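Local coordinates for gram-negative insecticidal protein (Chromobacterium piscinae, PDB 6FBM) that acts as an insecticidal toxin of the MACPF and beta-tripod families, probably by assembling into membrane-inserted pores in insect cells, at residues E126-W131 against Q257-W262; I234-T239 against G244-I249; E331-G336 against R361-V366. All blocks are in the same frame, centred on the assembly; numbering follows the deposited sequence.

Contact 1 of 3, residues E126-W131 against Q257-W262; sequences EAHVLW and QAFSQW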
# COMPACT_ATOMS: atom_id res chain seq x y z
N GLU A 126 -18.79 19.59 19.24
CA GLU A 126 -17.99 20.38 18.35
C GLU A 126 -18.10 19.73 17.00
O GLU A 126 -17.60 18.63 16.79
CB GLU A 126 -16.55 20.44 18.81
CG GLU A 126 -15.74 21.40 17.97
CD GLU A 126 -14.34 21.54 18.45
OE1 GLU A 126 -13.98 22.69 18.69
OE2 GLU A 126 -13.62 20.53 18.56
N ALA A 127 -18.76 20.43 16.10
CA ALA A 127 -19.05 19.92 14.77
C ALA A 127 -18.04 20.54 13.80
O ALA A 127 -17.95 21.77 13.68
CB ALA A 127 -20.47 20.26 14.37
N HIS A 128 -17.25 19.68 13.14
CA HIS A 128 -16.26 20.12 12.19
C HIS A 128 -16.87 19.97 10.80
O HIS A 128 -16.77 18.93 10.19
CB HIS A 128 -14.99 19.32 12.35
CG HIS A 128 -14.28 19.58 13.65
ND1 HIS A 128 -13.02 20.16 13.71
CD2 HIS A 128 -14.67 19.41 14.94
CE1 HIS A 128 -12.67 20.30 14.97
NE2 HIS A 128 -13.65 19.85 15.74
N VAL A 129 -17.53 21.02 10.34
CA VAL A 129 -18.24 20.97 9.07
C VAL A 129 -17.26 21.18 7.94
O VAL A 129 -16.45 22.10 8.00
CB VAL A 129 -19.31 22.09 8.96
CG1 VAL A 129 -20.06 22.01 7.62
CG2 VAL A 129 -20.29 22.03 10.15
N LEU A 130 -17.30 20.31 6.94
CA LEU A 130 -16.58 20.54 5.71
C LEU A 130 -17.53 21.16 4.67
O LEU A 130 -17.18 22.14 4.02
CB LEU A 130 -15.97 19.21 5.21
CG LEU A 130 -15.10 18.50 6.24
CD1 LEU A 130 -14.73 17.13 5.75
CD2 LEU A 130 -13.84 19.28 6.60
N TRP A 131 -18.71 20.57 4.50
CA TRP A 131 -19.71 21.13 3.62
C TRP A 131 -21.11 20.74 4.04
O TRP A 131 -21.28 19.86 4.89
CB TRP A 131 -19.49 20.68 2.17
CG TRP A 131 -19.31 19.24 2.02
CD1 TRP A 131 -20.29 18.33 1.88
CD2 TRP A 131 -18.07 18.53 1.97
NE1 TRP A 131 -19.73 17.05 1.71
CE2 TRP A 131 -18.37 17.18 1.72
CE3 TRP A 131 -16.74 18.93 2.01
CZ2 TRP A 131 -17.39 16.20 1.64
CZ3 TRP A 131 -15.76 17.97 1.91
CH2 TRP A 131 -16.08 16.62 1.73
N GLN A 257 -2.85 15.20 20.51
CA GLN A 257 -2.36 14.61 19.26
C GLN A 257 -3.40 13.70 18.64
O GLN A 257 -3.59 13.73 17.42
CB GLN A 257 -1.04 13.79 19.44
CG GLN A 257 -0.56 12.96 18.23
CD GLN A 257 0.17 13.77 17.13
OE1 GLN A 257 0.27 15.00 17.21
NE2 GLN A 257 0.63 13.09 16.10
N ALA A 258 -4.01 12.85 19.46
CA ALA A 258 -5.08 11.96 18.98
C ALA A 258 -6.24 12.78 18.40
O ALA A 258 -6.82 12.40 17.40
CB ALA A 258 -5.57 11.05 20.08
N PHE A 259 -6.55 13.90 19.02
CA PHE A 259 -7.59 14.77 18.50
C PHE A 259 -7.16 15.37 17.16
O PHE A 259 -7.96 15.41 16.22
CB PHE A 259 -7.95 15.85 19.47
CG PHE A 259 -8.79 16.94 18.84
CD1 PHE A 259 -10.17 16.77 18.71
CD2 PHE A 259 -8.20 18.16 18.43
CE1 PHE A 259 -10.93 17.77 18.18
CE2 PHE A 259 -8.96 19.14 17.86
CZ PHE A 259 -10.33 18.94 17.73
N SER A 260 -5.92 15.86 17.06
CA SER A 260 -5.45 16.48 15.82
C SER A 260 -5.39 15.44 14.69
O SER A 260 -5.57 15.80 13.53
CB SER A 260 -4.10 17.18 15.98
OG SER A 260 -3.13 16.18 16.07
N GLN A 261 -5.15 14.17 15.02
CA GLN A 261 -5.23 13.12 14.00
C GLN A 261 -6.66 12.92 13.48
O GLN A 261 -6.86 12.75 12.29
CB GLN A 261 -4.71 11.77 14.54
CG GLN A 261 -3.21 11.59 14.51
CD GLN A 261 -2.79 10.29 15.17
OE1 GLN A 261 -3.44 9.25 15.02
NE2 GLN A 261 -1.67 10.33 15.88
N TRP A 262 -7.62 12.92 14.40
CA TRP A 262 -9.04 12.84 14.05
C TRP A 262 -9.44 14.07 13.23
O TRP A 262 -10.04 13.94 12.19
CB TRP A 262 -9.89 12.69 15.33
CG TRP A 262 -11.34 12.68 15.09
CD1 TRP A 262 -12.12 11.58 14.87
CD2 TRP A 262 -12.21 13.79 15.07
NE1 TRP A 262 -13.43 11.96 14.71
CE2 TRP A 262 -13.50 13.31 14.83
CE3 TRP A 262 -12.01 15.16 15.23
CZ2 TRP A 262 -14.60 14.16 14.72
CZ3 TRP A 262 -13.13 16.02 15.14
CH2 TRP A 262 -14.40 15.50 14.88
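H128 reaches from its strand into a corner made by two aromatic side chains of helix 255-269, F259 and W262. W262 brings the CZ3 corner of its six-membered ring over one face of the imidazole, with CZ3 3.7 Å from H128 CD2 and displaced toward the rim. The two planes stand at 89° with centroids 5.2 Å apart, a T-shaped (edge-to-face) pair in which the indole supplies the edge. The F259 side chain comes from the opposite direction, its ring tilted at an oblique angle to the imidazole: its CZ meets H128 CE1 at 3.9 Å, and the same CZ touches E126 OE2 at 3.7 Å.

E126, two residues back on the same side of the strand, positions the imidazole. Its CG is anti to the backbone N (chi1 -174°) and the chain beyond is extended, which carries the carboxylate alongside H128. H128 NE2 donates to E126 OE2 at 2.9 Å with an N-H...O angle of 158°; the oxygen lies close to the imidazole plane, yet it is reached from above the plane of its own carboxylate. OE2 has a second partner in the hydroxyl of Y206, while OE1 lies close to the carboxylate of E212, a pairing of like charges that would probably raise the proton affinity of one of them. On the helix side, the indole NE1 of W262 is hydrogen-bonded to the carbonyl of G240, which limits the ring's rotation, and L266 also packs on H128.

At their closest, the axes of strand 126-129 and helix 257-262 are 12.6 Å apart, a gap that these long side chains bridge. The result is an aromatic cluster buttressed by a His-carboxylate hydrogen bond, joining a flanking helix to the bent antiparallel sheet of the MACPF fold.

Contact 2 of 3, residues I234-T239 against G244-I249; sequences IRLTAT and GMTDRI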
# COMPACT_ATOMS: atom_id res chain seq x y z
N ILE A 234 -18.40 10.81 32.04
CA ILE A 234 -18.06 11.52 30.82
C ILE A 234 -17.84 10.51 29.69
O ILE A 234 -17.14 9.52 29.85
CB ILE A 234 -16.81 12.40 31.05
CG1 ILE A 234 -17.14 13.49 32.07
CG2 ILE A 234 -16.37 13.10 29.75
CD1 ILE A 234 -16.00 14.43 32.40
N ARG A 235 -18.46 10.79 28.55
CA ARG A 235 -18.23 10.02 27.32
C ARG A 235 -17.87 10.95 26.17
O ARG A 235 -18.26 12.13 26.16
CB ARG A 235 -19.47 9.21 26.97
CG ARG A 235 -19.68 8.03 27.91
CD ARG A 235 -21.03 7.41 27.73
NE ARG A 235 -21.23 6.21 28.55
CZ ARG A 235 -22.31 5.42 28.49
NH1 ARG A 235 -23.33 5.71 27.68
NH2 ARG A 235 -22.40 4.34 29.28
N LEU A 236 -17.10 10.41 25.24
CA LEU A 236 -16.76 11.08 24.00
C LEU A 236 -17.21 10.19 22.83
O LEU A 236 -16.70 9.08 22.68
CB LEU A 236 -15.26 11.33 23.93
CG LEU A 236 -14.80 12.18 22.76
CD1 LEU A 236 -15.42 13.56 22.78
CD2 LEU A 236 -13.28 12.30 22.83
N THR A 237 -18.16 10.66 22.03
CA THR A 237 -18.65 9.93 20.86
C THR A 237 -18.36 10.74 19.59
O THR A 237 -18.63 11.94 19.52
CB THR A 237 -20.15 9.67 20.98
OG1 THR A 237 -20.39 8.97 22.19
CG2 THR A 237 -20.65 8.77 19.87
N ALA A 238 -17.83 10.05 18.59
CA ALA A 238 -17.46 10.68 17.33
C ALA A 238 -18.46 10.26 16.27
O ALA A 238 -18.75 9.08 16.13
CB ALA A 238 -16.05 10.27 16.94
N THR A 239 -18.98 11.21 15.53
CA THR A 239 -19.76 10.90 14.34
C THR A 239 -18.96 11.42 13.18
O THR A 239 -18.77 12.63 13.06
CB THR A 239 -21.15 11.56 14.36
OG1 THR A 239 -21.80 11.18 15.55
CG2 THR A 239 -21.97 11.10 13.22
N GLY A 244 -12.26 4.87 16.20
CA GLY A 244 -11.43 4.39 17.30
C GLY A 244 -10.48 5.41 17.88
O GLY A 244 -9.47 5.05 18.48
N MET A 245 -10.81 6.69 17.73
CA MET A 245 -9.98 7.76 18.28
C MET A 245 -10.49 8.29 19.60
O MET A 245 -9.75 8.96 20.30
CB MET A 245 -9.85 8.90 17.29
CG MET A 245 -9.26 8.48 15.96
SD MET A 245 -7.57 7.86 16.17
CE MET A 245 -6.71 9.39 16.24
N THR A 246 -11.74 8.01 19.95
CA THR A 246 -12.32 8.73 21.06
C THR A 246 -11.72 8.29 22.38
O THR A 246 -11.55 9.13 23.26
CB THR A 246 -13.84 8.65 21.08
OG1 THR A 246 -14.24 7.30 21.18
CG2 THR A 246 -14.43 9.26 19.80
N ASP A 247 -11.38 7.00 22.52
CA ASP A 247 -10.74 6.50 23.75
C ASP A 247 -9.42 7.20 24.05
O ASP A 247 -9.19 7.64 25.18
CB ASP A 247 -10.62 4.97 23.80
CG ASP A 247 -11.78 4.33 24.62
OD1 ASP A 247 -11.86 4.62 25.83
OD2 ASP A 247 -12.63 3.57 24.08
N ARG A 248 -8.57 7.36 23.04
CA ARG A 248 -7.32 8.12 23.22
C ARG A 248 -7.55 9.61 23.51
O ARG A 248 -6.80 10.20 24.30
CB ARG A 248 -6.40 7.97 21.99
CG ARG A 248 -5.28 6.93 22.07
CD ARG A 248 -4.12 7.35 21.16
NE ARG A 248 -4.32 6.94 19.76
CZ ARG A 248 -3.88 7.59 18.68
NH1 ARG A 248 -3.15 8.71 18.77
NH2 ARG A 248 -4.12 7.06 17.48
N ILE A 249 -8.55 10.24 22.88
CA ILE A 249 -8.81 11.66 23.14
C ILE A 249 -9.33 11.82 24.56
O ILE A 249 -8.94 12.73 25.25
CB ILE A 249 -9.84 12.26 22.13
CG1 ILE A 249 -9.25 12.29 20.71
CG2 ILE A 249 -10.20 13.69 22.51
CD1 ILE A 249 -10.28 12.36 19.61
O HOH W 1 -14.65 6.78 23.95
O HOH W 2 -16.75 7.27 18.95
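L236 and A238 of strand 232-239 face T246 and I249 of the short helix 246-250, the two sides of a strand-turn-helix connection in the MACPF domain. The chain leaves the sheet, turns, and comes back as a helix lying against the strand it has just left.

The L236 side chain can be followed outward. Its CB lies 4.2 Å from CB of T246. CG comes slightly closer to that same T246 CB, 4.0 Å, so the base of the leucine rests on the threonine. With CG anti to the backbone N (chi1 -173°), the branch heads on past T246 toward the next helical position facing the strand, and its CD2 methyl presses on CG2 of I249 at 3.4 Å, a tight apolar contact. The two side chains meet there at about a right angle. Behind it, I249 is backed by A258 and F259 of helix 255-269.

T246 meets the strand with CB and its CG2 methyl. Its CB sits 3.3 Å from the carbonyl O of L236, and its CG2 methyl packs against CB of A238 at 3.4 Å, while W262 also touches A238.

R235, T237 and T239 spend their backbone bonds on strand 179-187; the alternate residues L236 and A238 point their backbone groups the other way, and waters bond to L236 O and A238 N. One water is hydrogen-bonded to T246 OG1 at 2.8 Å and donates a weak bond to the L236 carbonyl. A second accepts from A238 N at 3.0 Å and bonds weakly to T246 OG1.

Contact 3 of 3, residues E331-G336 against R361-V366; sequences EDSGSG and RNHASV
H363 lays its imidazole among three successive side chains, E331, D332 and S333. Over one face come the carboxylate carbon of E331, offset toward the rim, and S333 OG, which is 3.2 Å from H363 NE2. D332 instead approaches the edge in the ring plane, its OD1 3.2 Å from H363 CE1; that oxygen also accepts from the backbone N of L341, which holds the carboxylate in place.

Charge enters through K328. E331 OE2 and the H363 carbonyl O are both acceptors, yet stand 3.0 Å apart; the ammonium group of K328 reconciles them, forming a salt bridge with the first and a hydrogen bond with the second. The two carboxylates may favour a protonated ring, though the K328 charge beside E331 offsets part of that.

These are loops of the C-terminal region, presumably the beta-tripod part of the protein, one following strand 326-331 and the other strand 358-360.

Other bonds lie within each loop. D332 to S335 is a type II beta turn, closed by S335 N donating to D332 O at 3.0 Å, with G334 in the third position at a phi of 90°. S333 OG gives a weak bond to E331 OE1, 3.0 Å. In the partner loop, N362 OD1 accepts from A364 N at 2.9 Å, making an Asx turn with H363 at its middle.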
# COMPACT_ATOMS: atom_id res chain seq x y z
N GLU A 331 -28.57 18.11 79.65
CA GLU A 331 -29.73 18.64 80.33
C GLU A 331 -29.43 20.09 80.70
O GLU A 331 -28.27 20.41 80.94
CB GLU A 331 -29.96 17.96 81.67
CG GLU A 331 -29.93 16.47 81.71
CD GLU A 331 -29.95 15.93 83.13
OE1 GLU A 331 -29.01 16.23 83.91
OE2 GLU A 331 -30.88 15.17 83.44
N ASP A 332 -30.48 20.91 80.87
CA ASP A 332 -30.31 22.25 81.41
C ASP A 332 -30.24 22.33 82.94
O ASP A 332 -30.63 23.34 83.53
CB ASP A 332 -31.37 23.21 80.87
CG ASP A 332 -32.69 23.15 81.63
OD1 ASP A 332 -33.17 22.05 81.90
OD2 ASP A 332 -33.24 24.23 81.93
N SER A 333 -29.71 21.28 83.58
CA SER A 333 -29.54 21.23 85.04
C SER A 333 -28.53 22.29 85.40
O SER A 333 -27.45 22.35 84.80
CB SER A 333 -29.01 19.87 85.49
OG SER A 333 -29.93 18.82 85.18
N GLY A 334 -28.90 23.11 86.39
CA GLY A 334 -28.09 24.23 86.82
C GLY A 334 -28.41 25.51 86.07
O GLY A 334 -27.85 26.55 86.41
N SER A 335 -29.27 25.48 85.04
CA SER A 335 -29.50 26.67 84.23
C SER A 335 -30.43 27.67 84.89
O SER A 335 -30.51 28.82 84.45
CB SER A 335 -30.08 26.32 82.87
OG SER A 335 -31.47 26.03 82.94
N GLY A 336 -31.18 27.23 85.90
CA GLY A 336 -32.20 28.06 86.53
C GLY A 336 -33.42 28.33 85.67
O GLY A 336 -34.29 29.09 86.09
N ARG A 361 -39.04 18.43 77.11
CA ARG A 361 -39.25 19.25 78.30
C ARG A 361 -39.15 18.44 79.59
O ARG A 361 -40.09 18.40 80.39
CB ARG A 361 -40.60 19.97 78.24
CG ARG A 361 -40.63 21.20 79.15
CD ARG A 361 -42.00 21.83 79.15
NE ARG A 361 -42.38 22.28 77.83
CZ ARG A 361 -43.61 22.70 77.51
NH1 ARG A 361 -44.59 22.75 78.41
NH2 ARG A 361 -43.86 23.08 76.26
N ASN A 362 -38.01 17.79 79.83
CA ASN A 362 -37.81 16.97 81.03
C ASN A 362 -36.31 16.67 81.22
O ASN A 362 -35.49 17.18 80.47
CB ASN A 362 -38.66 15.70 80.96
CG ASN A 362 -38.24 14.74 79.86
OD1 ASN A 362 -37.10 14.26 79.85
ND2 ASN A 362 -39.17 14.40 78.97
N HIS A 363 -35.98 15.86 82.24
CA HIS A 363 -34.60 15.48 82.57
C HIS A 363 -34.34 13.98 82.43
O HIS A 363 -33.33 13.50 82.94
CB HIS A 363 -34.24 15.88 84.01
CG HIS A 363 -33.80 17.30 84.17
ND1 HIS A 363 -33.64 18.18 83.11
CD2 HIS A 363 -33.42 17.99 85.28
CE1 HIS A 363 -33.23 19.35 83.56
NE2 HIS A 363 -33.08 19.26 84.88
N ALA A 364 -35.21 13.25 81.73
CA ALA A 364 -35.10 11.80 81.62
C ALA A 364 -33.80 11.36 80.97
O ALA A 364 -33.20 12.10 80.17
CB ALA A 364 -36.28 11.23 80.85
N SER A 365 -33.35 10.15 81.34
CA SER A 365 -32.18 9.51 80.71
C SER A 365 -32.44 8.96 79.31
O SER A 365 -31.50 8.64 78.60
CB SER A 365 -31.67 8.38 81.59
OG SER A 365 -30.84 8.91 82.60
N VAL A 366 -33.73 8.83 78.97
CA VAL A 366 -34.23 8.16 77.78
C VAL A 366 -34.99 9.19 76.93
O VAL A 366 -35.75 10.02 77.47
CB VAL A 366 -35.23 7.07 78.19
CG1 VAL A 366 -35.78 6.32 76.98
CG2 VAL A 366 -34.58 6.10 79.17

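In the fold
Contacts 1 and 2 belong to one part of the chain: their centres are about 12 Å apart, both set a helix against the same MACPF sheet, and the two helices follow each other in the chain and touch, I249 packing on F259. Contact 1 is buried and relies on aromatic rings and an internal carboxylate; contacts 2 and 3 are only partly buried, and contact 2 combines methyl packing with water at the strand's margin. Contact 3 lies on the opposite side of the chain's centre, about 72 Å from contact 1 between centres. It joins two irregular loops without any helix or strand pairing, and polar and charged groups replace the apolar packing.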